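Local coordinates for protein endonuclease V (Bacillus subtilis, PDB 3GA2) that probably takes part in the repair of deaminated bases by cutting double-stranded DNA, with magnesium as cofactor, at the second phosphodiester bond 3' to a deoxyinosine, at residues 17-21 against 87-93; 149-153 against 168-172. The protein carries 1 engineered substitution. All coordinates share one frame; numbering follows the deposited sequence.

Contact 1: residues 17-21 against 87-93; sequences FLQVQ and VSGFLAF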
loop_
_atom_site.group_PDB
_atom_site.type_symbol
_atom_site.label_atom_id
_atom_site.label_comp_id
_atom_site.label_asym_id
_atom_site.label_seq_id
_atom_site.Cartn_x
_atom_site.Cartn_y
_atom_site.Cartn_z
ATOM N N PHE A 17 -1.845 -6.518 -19.293
ATOM C CA PHE A 17 -1.465 -6.290 -17.905
ATOM C C PHE A 17 -0.071 -6.836 -17.590
ATOM O O PHE A 17 0.721 -6.179 -16.912
ATOM C CB PHE A 17 -2.495 -6.914 -16.959
ATOM C CG PHE A 17 -3.878 -6.338 -17.098
ATOM C CD1 PHE A 17 -4.770 -6.853 -18.037
ATOM C CD2 PHE A 17 -4.280 -5.263 -16.310
ATOM C CE1 PHE A 17 -6.042 -6.303 -18.188
ATOM C CE2 PHE A 17 -5.551 -4.705 -16.453
ATOM C CZ PHE A 17 -6.435 -5.226 -17.394
ATOM N N LEU A 18 0.233 -8.035 -18.080
ATOM C CA LEU A 18 1.541 -8.635 -17.832
ATOM C C LEU A 18 2.671 -7.821 -18.437
ATOM O O LEU A 18 3.754 -7.715 -17.856
ATOM C CB LEU A 18 1.611 -10.063 -18.384
ATOM C CG LEU A 18 1.223 -11.207 -17.450
ATOM C CD1 LEU A 18 2.041 -11.113 -16.163
ATOM C CD2 LEU A 18 -0.249 -11.143 -17.145
ATOM N N GLN A 19 2.423 -7.249 -19.608
ATOM C CA GLN A 19 3.441 -6.458 -20.284
ATOM C C GLN A 19 3.776 -5.211 -19.477
ATOM O O GLN A 19 4.938 -4.828 -19.368
ATOM C CB GLN A 19 2.963 -6.063 -21.682
ATOM C CG GLN A 19 4.089 -5.599 -22.588
ATOM C CD GLN A 19 5.034 -6.730 -22.965
ATOM O OE1 GLN A 19 6.109 -6.498 -23.517
ATOM N NE2 GLN A 19 4.628 -7.965 -22.676
ATOM N N VAL A 20 2.752 -4.573 -18.915
ATOM C CA VAL A 20 2.958 -3.375 -18.108
ATOM C C VAL A 20 3.750 -3.739 -16.851
ATOM O O VAL A 20 4.714 -3.066 -16.511
ATOM C CB VAL A 20 1.608 -2.729 -17.695
ATOM C CG1 VAL A 20 1.855 -1.522 -16.796
ATOM C CG2 VAL A 20 0.835 -2.302 -18.936
ATOM N N GLN A 21 3.347 -4.811 -16.172
ATOM C CA GLN A 21 4.040 -5.231 -14.961
ATOM C C GLN A 21 5.501 -5.555 -15.229
ATOM O O GLN A 21 6.393 -5.095 -14.516
ATOM C CB GLN A 21 3.379 -6.462 -14.339
ATOM C CG GLN A 21 1.967 -6.240 -13.845
ATOM C CD GLN A 21 1.450 -7.409 -13.030
ATOM O OE1 GLN A 21 1.745 -8.572 -13.328
ATOM N NE2 GLN A 21 0.658 -7.110 -12.006
ATOM N N VAL A 87 -10.394 -9.472 -16.344
ATOM C CA VAL A 87 -9.285 -10.403 -16.178
ATOM C C VAL A 87 -9.125 -10.646 -14.680
ATOM O O VAL A 87 -9.803 -10.009 -13.873
ATOM C CB VAL A 87 -7.971 -9.819 -16.739
ATOM C CG1 VAL A 87 -8.117 -9.548 -18.230
ATOM C CG2 VAL A 87 -7.617 -8.537 -16.003
ATOM N N SER A 88 -8.240 -11.563 -14.303
ATOM C CA SER A 88 -8.022 -11.860 -12.886
ATOM C C SER A 88 -6.556 -11.789 -12.483
ATOM O O SER A 88 -5.676 -12.206 -13.233
ATOM C CB SER A 88 -8.565 -13.250 -12.543
ATOM O OG SER A 88 -9.982 -13.253 -12.503
ATOM N N GLY A 89 -6.306 -11.258 -11.291
ATOM C CA GLY A 89 -4.947 -11.156 -10.798
ATOM C C GLY A 89 -4.300 -9.797 -10.976
ATOM O O GLY A 89 -3.080 -9.681 -10.872
ATOM N N PHE A 90 -5.098 -8.765 -11.244
ATOM C CA PHE A 90 -4.543 -7.430 -11.425
ATOM C C PHE A 90 -5.328 -6.354 -10.694
ATOM O O PHE A 90 -5.713 -5.350 -11.284
ATOM C CB PHE A 90 -4.465 -7.085 -12.910
ATOM C CG PHE A 90 -3.840 -8.157 -13.742
ATOM C CD1 PHE A 90 -4.632 -9.122 -14.356
ATOM C CD2 PHE A 90 -2.459 -8.220 -13.897
ATOM C CE1 PHE A 90 -4.059 -10.138 -15.112
ATOM C CE2 PHE A 90 -1.873 -9.233 -14.652
ATOM C CZ PHE A 90 -2.677 -10.195 -15.263
ATOM N N LEU A 91 -5.550 -6.565 -9.403
ATOM C CA LEU A 91 -6.287 -5.614 -8.585
ATOM C C LEU A 91 -5.692 -4.211 -8.654
ATOM O O LEU A 91 -6.417 -3.229 -8.803
ATOM C CB LEU A 91 -6.300 -6.082 -7.133
ATOM C CG LEU A 91 -7.052 -5.183 -6.152
ATOM C CD1 LEU A 91 -8.520 -5.086 -6.561
ATOM C CD2 LEU A 91 -6.919 -5.748 -4.744
ATOM N N ALA A 92 -4.370 -4.123 -8.545
ATOM C CA ALA A 92 -3.680 -2.840 -8.578
ATOM C C ALA A 92 -4.099 -1.956 -9.748
ATOM O O ALA A 92 -4.223 -0.738 -9.598
ATOM C CB ALA A 92 -2.178 -3.057 -8.608
ATOM N N PHE A 93 -4.315 -2.559 -10.914
ATOM C CA PHE A 93 -4.710 -1.780 -12.085
ATOM C C PHE A 93 -6.067 -1.108 -11.916
ATOM O O PHE A 93 -6.269 0.014 -12.381
ATOM C CB PHE A 93 -4.722 -2.648 -13.349
ATOM C CG PHE A 93 -3.352 -3.044 -13.826
ATOM C CD1 PHE A 93 -2.662 -4.086 -13.214
ATOM C CD2 PHE A 93 -2.747 -2.370 -14.883
ATOM C CE1 PHE A 93 -1.390 -4.451 -13.650
ATOM C CE2 PHE A 93 -1.476 -2.728 -15.324
ATOM C CZ PHE A 93 -0.795 -3.771 -14.707
HETATM O O HOH W 1 -0.421 -9.731 -11.081
#

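Contact 2: residues 149-153 against 168-172; sequences KIKGC and IIIDG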
loop_
_atom_site.group_PDB
_atom_site.type_symbol
_atom_site.label_atom_id
_atom_site.label_comp_id
_atom_site.label_asym_id
_atom_site.label_seq_id
_atom_site.Cartn_x
_atom_site.Cartn_y
_atom_site.Cartn_z
ATOM N N LYS A 149 0.489 -16.293 -0.242
ATOM C CA LYS A 149 1.388 -17.433 -0.397
ATOM C C LYS A 149 1.889 -17.586 -1.840
ATOM O O LYS A 149 1.113 -17.849 -2.758
ATOM C CB LYS A 149 0.684 -18.715 0.063
ATOM C CG LYS A 149 1.621 -19.888 0.272
ATOM C CD LYS A 149 0.880 -21.099 0.808
ATOM C CE LYS A 149 1.804 -22.295 0.932
ATOM N NZ LYS A 149 1.042 -23.537 1.191
ATOM N N ILE A 150 3.198 -17.433 -2.023
ATOM C CA ILE A 150 3.819 -17.504 -3.346
ATOM C C ILE A 150 4.747 -18.709 -3.535
ATOM O O ILE A 150 5.556 -19.022 -2.661
ATOM C CB ILE A 150 4.643 -16.221 -3.607
ATOM C CG1 ILE A 150 3.774 -14.985 -3.338
ATOM C CG2 ILE A 150 5.170 -16.209 -5.045
ATOM C CD1 ILE A 150 4.560 -13.669 -3.276
ATOM N N LYS A 151 4.635 -19.378 -4.679
ATOM C CA LYS A 151 5.497 -20.527 -4.963
ATOM C C LYS A 151 5.306 -21.634 -3.934
ATOM O O LYS A 151 6.176 -22.493 -3.772
ATOM C CB LYS A 151 6.964 -20.094 -4.938
ATOM C CG LYS A 151 7.683 -20.105 -6.271
ATOM C CD LYS A 151 7.128 -19.071 -7.226
ATOM C CE LYS A 151 8.139 -18.767 -8.322
ATOM N NZ LYS A 151 8.653 -20.011 -8.967
ATOM N N GLY A 152 4.182 -21.607 -3.227
ATOM C CA GLY A 152 3.927 -22.620 -2.221
ATOM C C GLY A 152 4.808 -22.429 -1.001
ATOM O O GLY A 152 5.029 -23.359 -0.226
ATOM N N CYS A 153 5.311 -21.212 -0.825
ATOM C CA CYS A 153 6.181 -20.902 0.302
ATOM C C CYS A 153 5.409 -20.327 1.480
ATOM O O CYS A 153 4.612 -19.405 1.324
ATOM C CB CYS A 153 7.264 -19.916 -0.136
ATOM S SG CYS A 153 8.421 -20.610 -1.340
ATOM N N ILE A 168 10.525 -13.436 4.638
ATOM C CA ILE A 168 9.780 -14.346 3.786
ATOM C C ILE A 168 10.680 -14.516 2.574
ATOM O O ILE A 168 10.837 -13.592 1.781
ATOM C CB ILE A 168 8.453 -13.724 3.364
ATOM C CG1 ILE A 168 7.631 -13.403 4.610
ATOM C CG2 ILE A 168 7.699 -14.674 2.432
ATOM C CD1 ILE A 168 6.458 -12.477 4.351
ATOM N N ILE A 169 11.289 -15.690 2.449
ATOM C CA ILE A 169 12.205 -15.945 1.353
ATOM C C ILE A 169 11.658 -16.958 0.352
ATOM O O ILE A 169 11.134 -18.007 0.727
ATOM C CB ILE A 169 13.574 -16.414 1.900
ATOM C CG1 ILE A 169 14.054 -15.436 2.983
ATOM C CG2 ILE A 169 14.597 -16.470 0.768
ATOM C CD1 ILE A 169 15.414 -15.762 3.579
ATOM N N ILE A 170 11.777 -16.620 -0.930
ATOM C CA ILE A 170 11.302 -17.461 -2.022
ATOM C C ILE A 170 12.398 -17.488 -3.084
ATOM O O ILE A 170 12.851 -16.439 -3.540
ATOM C CB ILE A 170 10.001 -16.878 -2.618
ATOM C CG1 ILE A 170 8.937 -16.777 -1.518
ATOM C CG2 ILE A 170 9.488 -17.750 -3.746
ATOM C CD1 ILE A 170 7.678 -16.105 -1.958
ATOM N N ASP A 171 12.830 -18.685 -3.468
ATOM C CA ASP A 171 13.896 -18.831 -4.464
ATOM C C ASP A 171 15.166 -18.112 -4.018
ATOM O O ASP A 171 15.915 -17.593 -4.845
ATOM C CB ASP A 171 13.470 -18.271 -5.828
ATOM C CG ASP A 171 12.343 -19.063 -6.462
ATOM O OD1 ASP A 171 12.370 -20.310 -6.376
ATOM O OD2 ASP A 171 11.443 -18.435 -7.061
ATOM N N GLY A 172 15.406 -18.066 -2.712
ATOM C CA GLY A 172 16.606 -17.411 -2.214
ATOM C C GLY A 172 16.542 -15.896 -2.242
ATOM O O GLY A 172 17.561 -15.227 -2.095
#

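Contact 1: residues 17-21 against 87-93
F17 meets F90 and F93 in an aromatic cluster that joins the N-terminal helix to the loop 87-93. The F17 and F90 rings form an offset stack, their centroids 4.8 Å apart and their planes inclined at 26°. Against F93 the same ring is nearly upright: its CD2-CE2 edge is directed at one face of F93 in an edge-to-face pair, with the planes at 83°. F17 CG lies beside the backbone N and anti to the carbonyl carbon (chi1 -61°), which carries the ring off the helix and into the angle between the two loop phenylalanines.

Two CH-pi contacts accompany the ring pairs. F17 CB sits over the F90 face, 3.4 Å from the centroid of the F90 ring, and V87 CG2 lies over a face of F17, 3.9 Å from the centroid of the F17 ring.

In the fold, these residues pack helix 14-25 of an endonuclease V, a member of the RNase H clan, against the connection between strand 72-81 and helix 96-105. H131 of helix 128-136 adds a further edge-to-face partner to F93.

Aliphatic groups meet the ring rims. L18 CD2 reaches the F90 edge at CZ, 3.2 Å away, while V20 CG1 and Q21 CG border F93 near its plane. Replacing F90 by an alanine would probably leave F17 without its offset-stacking partner and open a gap against F17 CB and beside L18 CD2.

The polar link is mediated by water. The extended Q21 side chain passes the edges of F90 and F93, and its NE2 donates to a water at 3.0 Å; this water in turn donates to the carbonyl O of G89 at 2.7 Å.

Contact 2: residues 149-153 against 168-172
I170, at the end of an edge strand, packs against I150, K151 and C153 of a tight turn in a small, mainly apolar side-chain contact toward the periphery of the chain. The type I' beta turn from I150 to C153 is closed by a backbone hydrogen bond from C153 N to I150 O (2.9 Å), and it faces strand 165-170, outermost in the sheet of this chain. No hydrogen bond joins the two segments directly.

The branches of I170 divide the work. I170 CD1 abuts I150 CB at 3.5 Å, a tight carbon-carbon approach in which the two side chains cross at about a right angle. I170 CG1 lies 3.8 Å from C153 CB, and I170 CG2 touches K151 CB at 3.6 Å. With CG1 beside the backbone N and CG2 beside the carbonyl carbon (chi1 -58°), the CG1-CD1 arm of I170 reaches C153 and I150 while CG2 reaches K151; C153 SG lies against both branches. Y175 of the neighbouring strand 173-179 touches I150 and I170 alike.

Beyond this apolar patch, at the rim of the contact, the K151 chain, bent at chi2 and chi4, brings K151 NZ to 3.7 Å from D171 OD2, a long salt bridge between two exposed residues. At that length and exposure the ion pair probably contributes little more than a loose electrostatic attraction, leaving cohesion mainly to the apolar packing on I170.

From the N terminus, helix 14-25 comes first, and the chain then runs through the three antiparallel strands 41-52, 55-66 and 72-81 before 87-93 returns to the helix. Contact 1 thus closes a long loop, with 65 residues between its segments. After helix 96-105, strand 113-116, helix 128-136 and strand 140-144, contact 2 closes a much shorter one, bringing the turn at 149-153 onto edge strand 165-170. The two loops follow in series, neither nesting nor crossing. The centres of the contacts lie about 20 Å apart, and the contacts do not touch: contact 1 ties the N-terminal helix to the connection between strand 72-81 and helix 96-105, contact 2 the edge strand 165-170 to the loop before it.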